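Side-chain contacts in DUF6836 domain-containing protein (Clostridium leptum, PDB 4PW1), which is of unknown function, its DUF6836 fold built from a nine-stranded antiparallel beta sheet surrounded by alpha-helices: residues 136-139 and 140-143; 47-50 and 51-55; 226-229 and 230-234; 200-203 and 204-207; 180-183 and 184-188. All blocks are in the same frame, centred on the assembly; numbering follows the deposited sequence.

Contact 1 of 5, residues 136-139 and 140-143; sequences WEKF and LSDP
The indole of W136 has methyl CD1 of L140 over one face, and the F139 ring has CB of P143 over one of its faces; the first pair lies in the last turn of helix 122-141, the second joins that turn to the loop just after it. F213 meets the W136 ring edge-to-face. CD1 of L140 stands 3.7 Å from the centroid of the six-membered ring of W136 and only 5° off the normal, a CH-pi contact. Both methyls lie on the same face, CD2 toward the pyrrole part, 3.9 Å from NE1 of W136. With CG of W136 anti to the backbone N (chi1 -175°), the indole reaches the leucine one turn on. NE1 itself is bonded to the carbonyl of V208. On F139 the contact is less centred: P143 CB is 4.1 Å from the ring centroid and 21° off its normal, with the two side chains roughly perpendicular. F178 and W205 also meet the F139 ring, and the proline carbonyl accepts from the indole N-H of W205, which ties this helix end to helix 198-210.

D142 is the first residue to leave helical backbone angles. Its amide still reaches K138 O at 3.0 Å, in the carbonyl plane, and bonds only weakly to F139 O. On the exposed side, the bent lysine chain runs alongside D142 in a long salt bridge of 3.9 Å from K138 NZ to D142 OD2. K138 O carries a second donor: the hydroxyl OG of S141 binds it at 2.8 Å.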
# COMPACT_ATOMS: atom_id res chain seq x y z
N TRP B 136 7.36 -7.29 -22.46
CA TRP B 136 6.48 -6.16 -22.66
C TRP B 136 6.74 -5.50 -24.01
O TRP B 136 5.80 -5.12 -24.72
CB TRP B 136 6.61 -5.13 -21.53
CG TRP B 136 5.62 -3.98 -21.62
CD1 TRP B 136 4.26 -4.09 -21.65
CD2 TRP B 136 5.89 -2.57 -21.64
NE1 TRP B 136 3.67 -2.87 -21.72
CE2 TRP B 136 4.64 -1.91 -21.73
CE3 TRP B 136 7.06 -1.80 -21.62
CZ2 TRP B 136 4.53 -0.53 -21.77
CZ3 TRP B 136 6.95 -0.42 -21.67
CH2 TRP B 136 5.69 0.20 -21.75
N GLU B 137 8.01 -5.31 -24.33
CA GLU B 137 8.39 -4.69 -25.59
C GLU B 137 7.98 -5.57 -26.75
O GLU B 137 7.52 -5.07 -27.77
CB GLU B 137 9.88 -4.35 -25.62
CG GLU B 137 10.17 -3.15 -24.74
CD GLU B 137 11.64 -2.90 -24.49
OE1 GLU B 137 12.47 -3.24 -25.36
OE2 GLU B 137 11.96 -2.39 -23.40
N LYS B 138 8.12 -6.88 -26.59
CA LYS B 138 7.66 -7.80 -27.63
C LYS B 138 6.13 -7.66 -27.79
O LYS B 138 5.63 -7.56 -28.90
CB LYS B 138 8.06 -9.24 -27.30
CG LYS B 138 7.61 -10.27 -28.33
CD LYS B 138 8.03 -9.89 -29.76
CE LYS B 138 7.82 -11.03 -30.75
NZ LYS B 138 6.40 -11.48 -30.76
N PHE B 139 5.41 -7.63 -26.68
CA PHE B 139 3.98 -7.41 -26.73
C PHE B 139 3.63 -6.10 -27.45
O PHE B 139 2.75 -6.10 -28.32
CB PHE B 139 3.35 -7.46 -25.33
CG PHE B 139 1.92 -7.00 -25.28
CD1 PHE B 139 0.89 -7.85 -25.63
CD2 PHE B 139 1.61 -5.72 -24.89
CE1 PHE B 139 -0.44 -7.43 -25.59
CE2 PHE B 139 0.30 -5.30 -24.83
CZ PHE B 139 -0.74 -6.16 -25.19
N LEU B 140 4.30 -5.01 -27.10
CA LEU B 140 4.01 -3.74 -27.75
C LEU B 140 4.24 -3.80 -29.27
O LEU B 140 3.49 -3.19 -30.03
CB LEU B 140 4.83 -2.59 -27.20
CG LEU B 140 4.64 -2.21 -25.74
CD1 LEU B 140 5.65 -1.12 -25.37
CD2 LEU B 140 3.21 -1.77 -25.43
N SER B 141 5.25 -4.54 -29.71
CA SER B 141 5.49 -4.67 -31.15
C SER B 141 4.50 -5.62 -31.82
O SER B 141 4.30 -5.53 -33.02
CB SER B 141 6.92 -5.18 -31.43
OG SER B 141 6.99 -6.58 -31.17
N ASP B 142 3.89 -6.53 -31.07
CA ASP B 142 2.97 -7.51 -31.65
C ASP B 142 1.88 -7.89 -30.65
O ASP B 142 1.92 -8.97 -30.03
CB ASP B 142 3.76 -8.73 -32.10
CG ASP B 142 2.91 -9.71 -32.92
OD1 ASP B 142 1.74 -9.40 -33.27
OD2 ASP B 142 3.41 -10.81 -33.18
N PRO B 143 0.90 -7.00 -30.47
CA PRO B 143 -0.01 -7.20 -29.35
C PRO B 143 -1.17 -8.15 -29.64
O PRO B 143 -1.91 -8.47 -28.72
CB PRO B 143 -0.53 -5.79 -29.07
CG PRO B 143 -0.41 -5.07 -30.35
CD PRO B 143 0.75 -5.68 -31.09

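Contact 2 of 5, residues 47-50 and 51-55; sequences VSFA and ANSVR
Helix 44-58 packs here against strand 95-103 and helix 173-190, and S48 with N52 and F49 with S53 form two successive i to i+4 pairs in which a polar side chain folds back onto a carbonyl of its own helix. N52 ND2 donates to S48 O at 2.9 Å from above the carbonyl plane, while the amide N of N52 holds the same oxygen at 3.1 Å from the opposite face. S53 repeats the pattern on F49 O, its OG and its N both 2.8 Å away and again on opposite faces. The hydroxyl can do this because OG lies beside the backbone N (chi1 -64°). The same torsion sets OG over one face of the F49 ring, displaced toward the rim, with CE2 of F49 at 3.3 Å. Y196 meets this ring edge-to-face. The amide oxygen of N52 is used in turn: R55 NH2 reaches OD1 at 3.2 Å from well above the amide plane, and the guanidinium also makes a salt bridge to D64. Each bifurcated carbonyl therefore satisfies a buried polar group within the helix, which probably helps N52 to lie buried against Q187 and M188, and S53 against L184 and M100.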
# COMPACT_ATOMS: atom_id res chain seq x y z
N VAL B 47 -19.58 -19.33 -7.94
CA VAL B 47 -18.76 -20.47 -7.59
C VAL B 47 -18.20 -21.18 -8.82
O VAL B 47 -17.02 -21.46 -8.88
CB VAL B 47 -19.50 -21.42 -6.65
CG1 VAL B 47 -18.66 -22.67 -6.38
CG2 VAL B 47 -19.81 -20.70 -5.33
N SER B 48 -19.04 -21.43 -9.83
CA SER B 48 -18.60 -22.06 -11.04
C SER B 48 -17.52 -21.24 -11.71
O SER B 48 -16.49 -21.78 -12.12
CB SER B 48 -19.82 -22.21 -11.98
OG SER B 48 -19.34 -22.69 -13.17
N PHE B 49 -17.73 -19.93 -11.83
CA PHE B 49 -16.74 -19.09 -12.41
C PHE B 49 -15.40 -19.13 -11.63
O PHE B 49 -14.31 -19.16 -12.23
CB PHE B 49 -17.26 -17.65 -12.50
CG PHE B 49 -16.22 -16.68 -13.00
CD1 PHE B 49 -16.00 -16.52 -14.34
CD2 PHE B 49 -15.47 -15.94 -12.11
CE1 PHE B 49 -15.03 -15.65 -14.81
CE2 PHE B 49 -14.49 -15.06 -12.57
CZ PHE B 49 -14.25 -14.92 -13.93
N ALA B 50 -15.47 -19.11 -10.31
CA ALA B 50 -14.26 -19.15 -9.49
C ALA B 50 -13.48 -20.51 -9.63
O ALA B 50 -12.25 -20.52 -9.71
CB ALA B 50 -14.61 -18.92 -8.03
N ALA B 51 -14.20 -21.62 -9.60
CA ALA B 51 -13.59 -22.94 -9.87
C ALA B 51 -12.83 -22.98 -11.19
O ALA B 51 -11.68 -23.45 -11.25
CB ALA B 51 -14.64 -24.03 -9.87
N ASN B 52 -13.45 -22.48 -12.25
CA ASN B 52 -12.79 -22.40 -13.54
C ASN B 52 -11.61 -21.38 -13.54
O ASN B 52 -10.58 -21.59 -14.18
CB ASN B 52 -13.81 -22.07 -14.58
CG ASN B 52 -14.67 -23.27 -14.92
OD1 ASN B 52 -14.21 -24.18 -15.57
ND2 ASN B 52 -15.88 -23.28 -14.47
N SER B 53 -11.77 -20.28 -12.84
CA SER B 53 -10.66 -19.31 -12.70
C SER B 53 -9.42 -19.94 -12.06
O SER B 53 -8.29 -19.76 -12.54
CB SER B 53 -11.11 -18.12 -11.89
OG SER B 53 -12.15 -17.42 -12.57
N VAL B 54 -9.63 -20.71 -11.00
CA VAL B 54 -8.55 -21.43 -10.34
C VAL B 54 -7.82 -22.34 -11.34
O VAL B 54 -6.58 -22.27 -11.47
CB VAL B 54 -9.04 -22.25 -9.13
CG1 VAL B 54 -7.94 -23.17 -8.59
CG2 VAL B 54 -9.58 -21.33 -8.03
N ARG B 55 -8.57 -23.16 -12.09
CA ARG B 55 -7.92 -24.06 -13.05
C ARG B 55 -7.23 -23.35 -14.23
O ARG B 55 -6.14 -23.75 -14.65
CB ARG B 55 -8.93 -25.09 -13.60
CG ARG B 55 -9.37 -26.15 -12.59
CD ARG B 55 -10.18 -27.23 -13.30
NE ARG B 55 -11.50 -26.71 -13.64
CZ ARG B 55 -12.56 -26.78 -12.85
NH1 ARG B 55 -12.50 -27.30 -11.63
NH2 ARG B 55 -13.70 -26.25 -13.24

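Contact 3 of 5, residues 226-229 and 230-234; sequences YSND and GGTSM
S227 and S233 face each other across a beta hairpin, strands 221-227 and 233-239, whose connection is a type I turn from N228 to G231 with a G1 beta bulge at G231.

Backbone hydrogen bonds set the register. Y226 and M234 form a hydrogen-bonded antiparallel pair, with M234 N to Y226 O at 2.8 Å and Y226 N to M234 O at 3.0 Å. S227 and S233 are a non-hydrogen-bonded pair, their CA atoms 4.1 Å apart. N228 N then donates to T232 O at 3.0 Å, whereas N228 O receives G231 N in a weak bond of 3.4 Å. This shift of partner, together with the positive phi of G231 (93°), is the evidence for the bulge.

Side-chain polar contacts cluster at the turn. N228 has CG wedged between its own backbone N and carbonyl carbon (chi1 70°), which bends the amide over the loop; OD1 takes a weak bond from T232 N. The hydroxyl of T232 is bonded to the C-terminal carboxylate of Y252. S233 OG bonds S22 of the second subunit, which also reaches G231 O, placing this hairpin end at the dimer interface.

Packing occurs on both faces of the sheet and at the turn, where ND2 of N228 rests against T232 CB. On the face of Y226 and M234, the selenomethionine side chain also packs on helix 198-210, and its methyl CE makes an apolar contact of 4.2 Å with Y226 CD1. On the serine face, S227 CB and S233 CB meet at 3.6 Å.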
# COMPACT_ATOMS: atom_id res chain seq x y z
N TYR B 226 -0.02 -0.34 -14.39
CA TYR B 226 -0.42 0.36 -15.60
C TYR B 226 -1.61 1.21 -15.27
O TYR B 226 -2.46 0.78 -14.51
CB TYR B 226 -0.84 -0.64 -16.68
CG TYR B 226 0.24 -1.57 -17.05
CD1 TYR B 226 0.43 -2.75 -16.35
CD2 TYR B 226 1.09 -1.28 -18.09
CE1 TYR B 226 1.45 -3.61 -16.68
CE2 TYR B 226 2.12 -2.13 -18.42
CZ TYR B 226 2.31 -3.29 -17.69
OH TYR B 226 3.32 -4.18 -17.99
N SER B 227 -1.72 2.38 -15.86
CA SER B 227 -2.90 3.22 -15.61
C SER B 227 -3.16 4.18 -16.74
O SER B 227 -2.29 4.43 -17.55
CB SER B 227 -2.73 3.98 -14.28
OG SER B 227 -1.57 4.73 -14.30
N ASN B 228 -4.36 4.73 -16.82
CA ASN B 228 -4.64 5.74 -17.84
C ASN B 228 -5.08 7.03 -17.18
O ASN B 228 -5.30 7.07 -15.97
CB ASN B 228 -5.66 5.23 -18.87
CG ASN B 228 -7.07 5.08 -18.30
OD1 ASN B 228 -7.43 5.67 -17.28
ND2 ASN B 228 -7.86 4.26 -18.96
N ASP B 229 -5.22 8.08 -17.98
CA ASP B 229 -5.57 9.42 -17.48
C ASP B 229 -6.92 9.46 -16.77
O ASP B 229 -7.11 10.25 -15.86
CB ASP B 229 -5.60 10.43 -18.63
CG ASP B 229 -4.27 10.56 -19.33
OD1 ASP B 229 -3.22 10.44 -18.66
OD2 ASP B 229 -4.26 10.79 -20.56
N GLY B 230 -7.84 8.62 -17.20
CA GLY B 230 -9.20 8.59 -16.67
C GLY B 230 -9.41 7.86 -15.37
O GLY B 230 -10.56 7.61 -15.00
N GLY B 231 -8.36 7.49 -14.65
CA GLY B 231 -8.54 6.83 -13.34
C GLY B 231 -8.57 5.30 -13.34
O GLY B 231 -8.47 4.67 -12.28
N THR B 232 -8.66 4.67 -14.52
CA THR B 232 -8.55 3.20 -14.61
C THR B 232 -7.12 2.74 -14.35
O THR B 232 -6.17 3.31 -14.88
CB THR B 232 -8.98 2.69 -15.98
OG1 THR B 232 -10.32 3.06 -16.19
CG2 THR B 232 -8.84 1.16 -16.08
N SER B 233 -6.94 1.74 -13.52
CA SER B 233 -5.60 1.25 -13.30
C SER B 233 -5.59 -0.24 -13.02
O SER B 233 -6.60 -0.84 -12.62
CB SER B 233 -4.92 2.07 -12.16
OG SER B 233 -5.48 1.74 -10.92
N MSE B 234 -4.43 -0.83 -13.23
CA MSE B 234 -4.29 -2.24 -12.99
C MSE B 234 -2.93 -2.57 -12.49
O MSE B 234 -1.97 -1.83 -12.72
CB MSE B 234 -4.66 -2.93 -14.30
CG MSE B 234 -4.04 -4.30 -14.38
SE MSE B 234 -4.64 -5.21 -16.04
CE MSE B 234 -3.48 -4.18 -17.00

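Contact 4 of 5, residues 200-203 and 204-207; sequences NLYT and IWEL
Y202 OH donates to E206 OE2 at 2.7 Å, the shortest polar bond here, joining side chains one helical turn apart. The carboxylate oxygen is met from above its own plane, 43° out, yet it lies at the edge of the tyrosine ring and near the ring plane; the two flat groups are turned 75° against each other. E206 gets there with CG anti to its amide nitrogen (chi1 -174°) and the chain then extended toward the phenol. On the other flank of Y202, CE1 lies 3.8 Å from CZ3 of W205. That ring pair is inclined and belongs to no standard stacking class, with centroids 5.8 Å apart. Underneath, the amides follow the i to i+4 pattern, such as E206 N to Y202 O at 2.8 Å. N200, T203, I204 and L207 turn toward the sheet: CG2 of T203 lies alongside L207, 4.0 Å from its CD1, and CD1 of I204 reaches back over N200 O. N200 and T203 both bond the phenol oxygen of Y252, while L250 packs against all four. With Y202 and E206 facing outward, and L201 and W205 packed on neighbouring segments, this is an amphipathic alpha-helix laid on a beta sheet.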
# COMPACT_ATOMS: atom_id res chain seq x y z
N ASN B 200 -14.03 -7.45 -19.30
CA ASN B 200 -12.80 -6.77 -18.87
C ASN B 200 -11.56 -6.97 -19.75
O ASN B 200 -10.53 -6.30 -19.54
CB ASN B 200 -12.50 -7.15 -17.40
CG ASN B 200 -13.48 -6.53 -16.43
OD1 ASN B 200 -14.17 -5.55 -16.76
ND2 ASN B 200 -13.55 -7.11 -15.21
N LEU B 201 -11.66 -7.88 -20.73
CA LEU B 201 -10.49 -8.32 -21.50
C LEU B 201 -9.90 -7.19 -22.32
O LEU B 201 -8.67 -7.00 -22.33
CB LEU B 201 -10.83 -9.51 -22.44
CG LEU B 201 -11.28 -10.80 -21.77
CD1 LEU B 201 -11.67 -11.81 -22.86
CD2 LEU B 201 -10.18 -11.34 -20.89
N TYR B 202 -10.74 -6.44 -23.03
CA TYR B 202 -10.24 -5.33 -23.81
C TYR B 202 -9.50 -4.32 -22.89
O TYR B 202 -8.42 -3.84 -23.19
CB TYR B 202 -11.35 -4.63 -24.61
CG TYR B 202 -10.80 -3.45 -25.35
CD1 TYR B 202 -10.19 -3.62 -26.58
CD2 TYR B 202 -10.79 -2.19 -24.77
CE1 TYR B 202 -9.58 -2.55 -27.23
CE2 TYR B 202 -10.18 -1.11 -25.40
CZ TYR B 202 -9.58 -1.30 -26.62
OH TYR B 202 -9.00 -0.26 -27.28
N THR B 203 -10.11 -3.97 -21.76
CA THR B 203 -9.51 -2.96 -20.89
C THR B 203 -8.13 -3.41 -20.39
O THR B 203 -7.18 -2.64 -20.37
CB THR B 203 -10.40 -2.68 -19.68
OG1 THR B 203 -11.63 -2.16 -20.14
CG2 THR B 203 -9.77 -1.66 -18.71
N ILE B 204 -8.01 -4.68 -20.04
CA ILE B 204 -6.75 -5.19 -19.55
C ILE B 204 -5.68 -5.10 -20.64
O ILE B 204 -4.56 -4.61 -20.41
CB ILE B 204 -6.93 -6.66 -19.04
CG1 ILE B 204 -7.83 -6.67 -17.80
CG2 ILE B 204 -5.61 -7.28 -18.71
CD1 ILE B 204 -8.37 -8.06 -17.47
N TRP B 205 -6.04 -5.54 -21.84
CA TRP B 205 -5.13 -5.48 -22.95
C TRP B 205 -4.72 -4.06 -23.27
O TRP B 205 -3.52 -3.77 -23.47
CB TRP B 205 -5.83 -6.15 -24.13
CG TRP B 205 -5.12 -6.22 -25.39
CD1 TRP B 205 -4.21 -7.16 -25.78
CD2 TRP B 205 -5.26 -5.31 -26.48
NE1 TRP B 205 -3.80 -6.91 -27.07
CE2 TRP B 205 -4.42 -5.78 -27.52
CE3 TRP B 205 -6.05 -4.18 -26.71
CZ2 TRP B 205 -4.38 -5.14 -28.76
CZ3 TRP B 205 -5.95 -3.52 -27.93
CH2 TRP B 205 -5.13 -4.00 -28.93
N GLU B 206 -5.71 -3.17 -23.35
CA GLU B 206 -5.46 -1.79 -23.71
C GLU B 206 -4.56 -1.07 -22.67
O GLU B 206 -3.71 -0.25 -23.04
CB GLU B 206 -6.75 -1.00 -23.88
CG GLU B 206 -6.55 0.41 -24.40
CD GLU B 206 -7.82 1.23 -24.35
OE1 GLU B 206 -8.21 1.48 -23.20
OE2 GLU B 206 -8.44 1.58 -25.41
N LEU B 207 -4.75 -1.34 -21.40
CA LEU B 207 -3.88 -0.74 -20.41
C LEU B 207 -2.43 -1.14 -20.59
O LEU B 207 -1.53 -0.27 -20.57
CB LEU B 207 -4.29 -1.14 -19.02
CG LEU B 207 -5.48 -0.36 -18.52
CD1 LEU B 207 -6.02 -1.08 -17.30
CD2 LEU B 207 -5.10 1.08 -18.25

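Contact 5 of 5, residues 180-183 and 184-188; sequences RCQM and LSDQM
The backbone runs as regular alpha-helix, part of helix 173-190, with i to i+4 bonds from L184 N to R180 O at 2.9 Å through Q187 N to M183 O at 2.8 Å. Across this turn the outward side is carried by Q182 and D186. NE2 of Q182 donates to OD1 of D186 at 3.0 Å with a moderately bent N-H...O angle of 145°. The acceptor oxygen lies in the plane of the glutamine amide, though the bond is bent; it is itself approached from above the carboxylate plane, and the two planes are 37° apart. A bend at chi2 of Q182 (64°) after a first torsion anti to the backbone N curls the amide forward over the next turn. D186 instead keeps CG beside its own backbone N, which brings the carboxylate back toward Q182. The amide N of D186 also bonds Q182 O, at 2.9 Å, leaving the same two residues joined through backbone and side chains.

Of the buried residues, L184 packs on F49 and S53 of helix 44-58, C181 lies on L201 of helix 198-210, and S185 OG is bonded to D195. At the periphery the guanidinium of R180 bonds the carbonyl of I56. Near the aspartate link, CG of Q182 lies 3.9 Å from OD2 of D186.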
# COMPACT_ATOMS: atom_id res chain seq x y z
N ARG B 180 -4.67 -17.07 -21.17
CA ARG B 180 -5.44 -17.69 -20.08
C ARG B 180 -6.75 -16.93 -19.80
O ARG B 180 -7.83 -17.55 -19.65
CB ARG B 180 -4.62 -17.82 -18.80
CG ARG B 180 -3.54 -18.88 -18.90
CD ARG B 180 -2.66 -18.82 -17.67
NE ARG B 180 -1.63 -19.85 -17.66
CZ ARG B 180 -1.81 -21.12 -17.28
NH1 ARG B 180 -2.99 -21.57 -16.89
NH2 ARG B 180 -0.78 -21.95 -17.33
N CYS B 181 -6.68 -15.60 -19.77
CA CYS B 181 -7.89 -14.79 -19.58
C CYS B 181 -8.97 -15.05 -20.65
O CYS B 181 -10.15 -15.25 -20.33
CB CYS B 181 -7.56 -13.29 -19.53
SG CYS B 181 -6.65 -12.78 -18.02
N GLN B 182 -8.54 -15.07 -21.91
CA GLN B 182 -9.40 -15.37 -23.06
C GLN B 182 -9.98 -16.79 -22.95
O GLN B 182 -11.17 -17.00 -23.22
CB GLN B 182 -8.57 -15.23 -24.35
CG GLN B 182 -9.39 -15.45 -25.64
CD GLN B 182 -10.45 -14.39 -25.79
OE1 GLN B 182 -10.12 -13.20 -25.83
NE2 GLN B 182 -11.72 -14.80 -25.73
N MSE B 183 -9.16 -17.76 -22.56
CA MSE B 183 -9.65 -19.14 -22.42
C MSE B 183 -10.70 -19.20 -21.35
O MSE B 183 -11.68 -19.91 -21.49
CB MSE B 183 -8.58 -20.17 -22.02
CG MSE B 183 -7.68 -20.51 -23.17
SE MSE B 183 -6.17 -21.63 -22.55
CE MSE B 183 -7.29 -22.81 -21.40
N LEU B 184 -10.51 -18.49 -20.24
CA LEU B 184 -11.54 -18.49 -19.19
C LEU B 184 -12.88 -17.95 -19.69
O LEU B 184 -13.94 -18.55 -19.44
CB LEU B 184 -11.07 -17.69 -17.98
CG LEU B 184 -12.08 -17.50 -16.85
CD1 LEU B 184 -12.55 -18.84 -16.29
CD2 LEU B 184 -11.48 -16.66 -15.76
N SER B 185 -12.83 -16.81 -20.38
CA SER B 185 -14.03 -16.24 -20.94
C SER B 185 -14.71 -17.23 -21.92
O SER B 185 -15.93 -17.46 -21.84
CB SER B 185 -13.69 -14.93 -21.68
OG SER B 185 -14.82 -14.41 -22.35
N ASP B 186 -13.93 -17.82 -22.81
CA ASP B 186 -14.48 -18.79 -23.79
C ASP B 186 -15.10 -19.98 -23.07
O ASP B 186 -16.20 -20.40 -23.38
CB ASP B 186 -13.41 -19.31 -24.73
CG ASP B 186 -12.85 -18.25 -25.60
OD1 ASP B 186 -13.48 -17.20 -25.72
OD2 ASP B 186 -11.77 -18.45 -26.18
N GLN B 187 -14.38 -20.53 -22.10
CA GLN B 187 -14.89 -21.63 -21.30
C GLN B 187 -16.28 -21.30 -20.70
O GLN B 187 -17.22 -22.10 -20.87
CB GLN B 187 -13.89 -21.99 -20.20
CG GLN B 187 -14.33 -23.04 -19.20
CD GLN B 187 -14.57 -24.39 -19.83
OE1 GLN B 187 -14.11 -24.66 -20.94
NE2 GLN B 187 -15.31 -25.24 -19.14
N MSE B 188 -16.43 -20.11 -20.10
CA MSE B 188 -17.74 -19.72 -19.54
C MSE B 188 -18.83 -19.56 -20.64
O MSE B 188 -19.96 -20.01 -20.48
CB MSE B 188 -17.62 -18.43 -18.73
CG MSE B 188 -16.62 -18.52 -17.58
SE MSE B 188 -16.87 -20.06 -16.41
CE MSE B 188 -16.06 -21.57 -17.15

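Contact 2 is the most buried and contact 1 the most exposed; contacts 3, 4 and 5 are mixed. Four lie along helices, contact 1 at a C-terminal end, whereas contact 3 is the hairpin end and touches the second subunit. Contacts 2 and 5 bring helices 44-58 and 173-190 together at L184. Contact 4 touches three others: contact 1 at W205, contact 3 through I204 and L207 against M234, and contact 5 through L201. Side chains return to backbone carbonyls both in buried contact 2 and at the exposed end in contact 1, which adds CH-pi contacts, while outward-facing pairs in contacts 4 and 5 bond side chain to side chain.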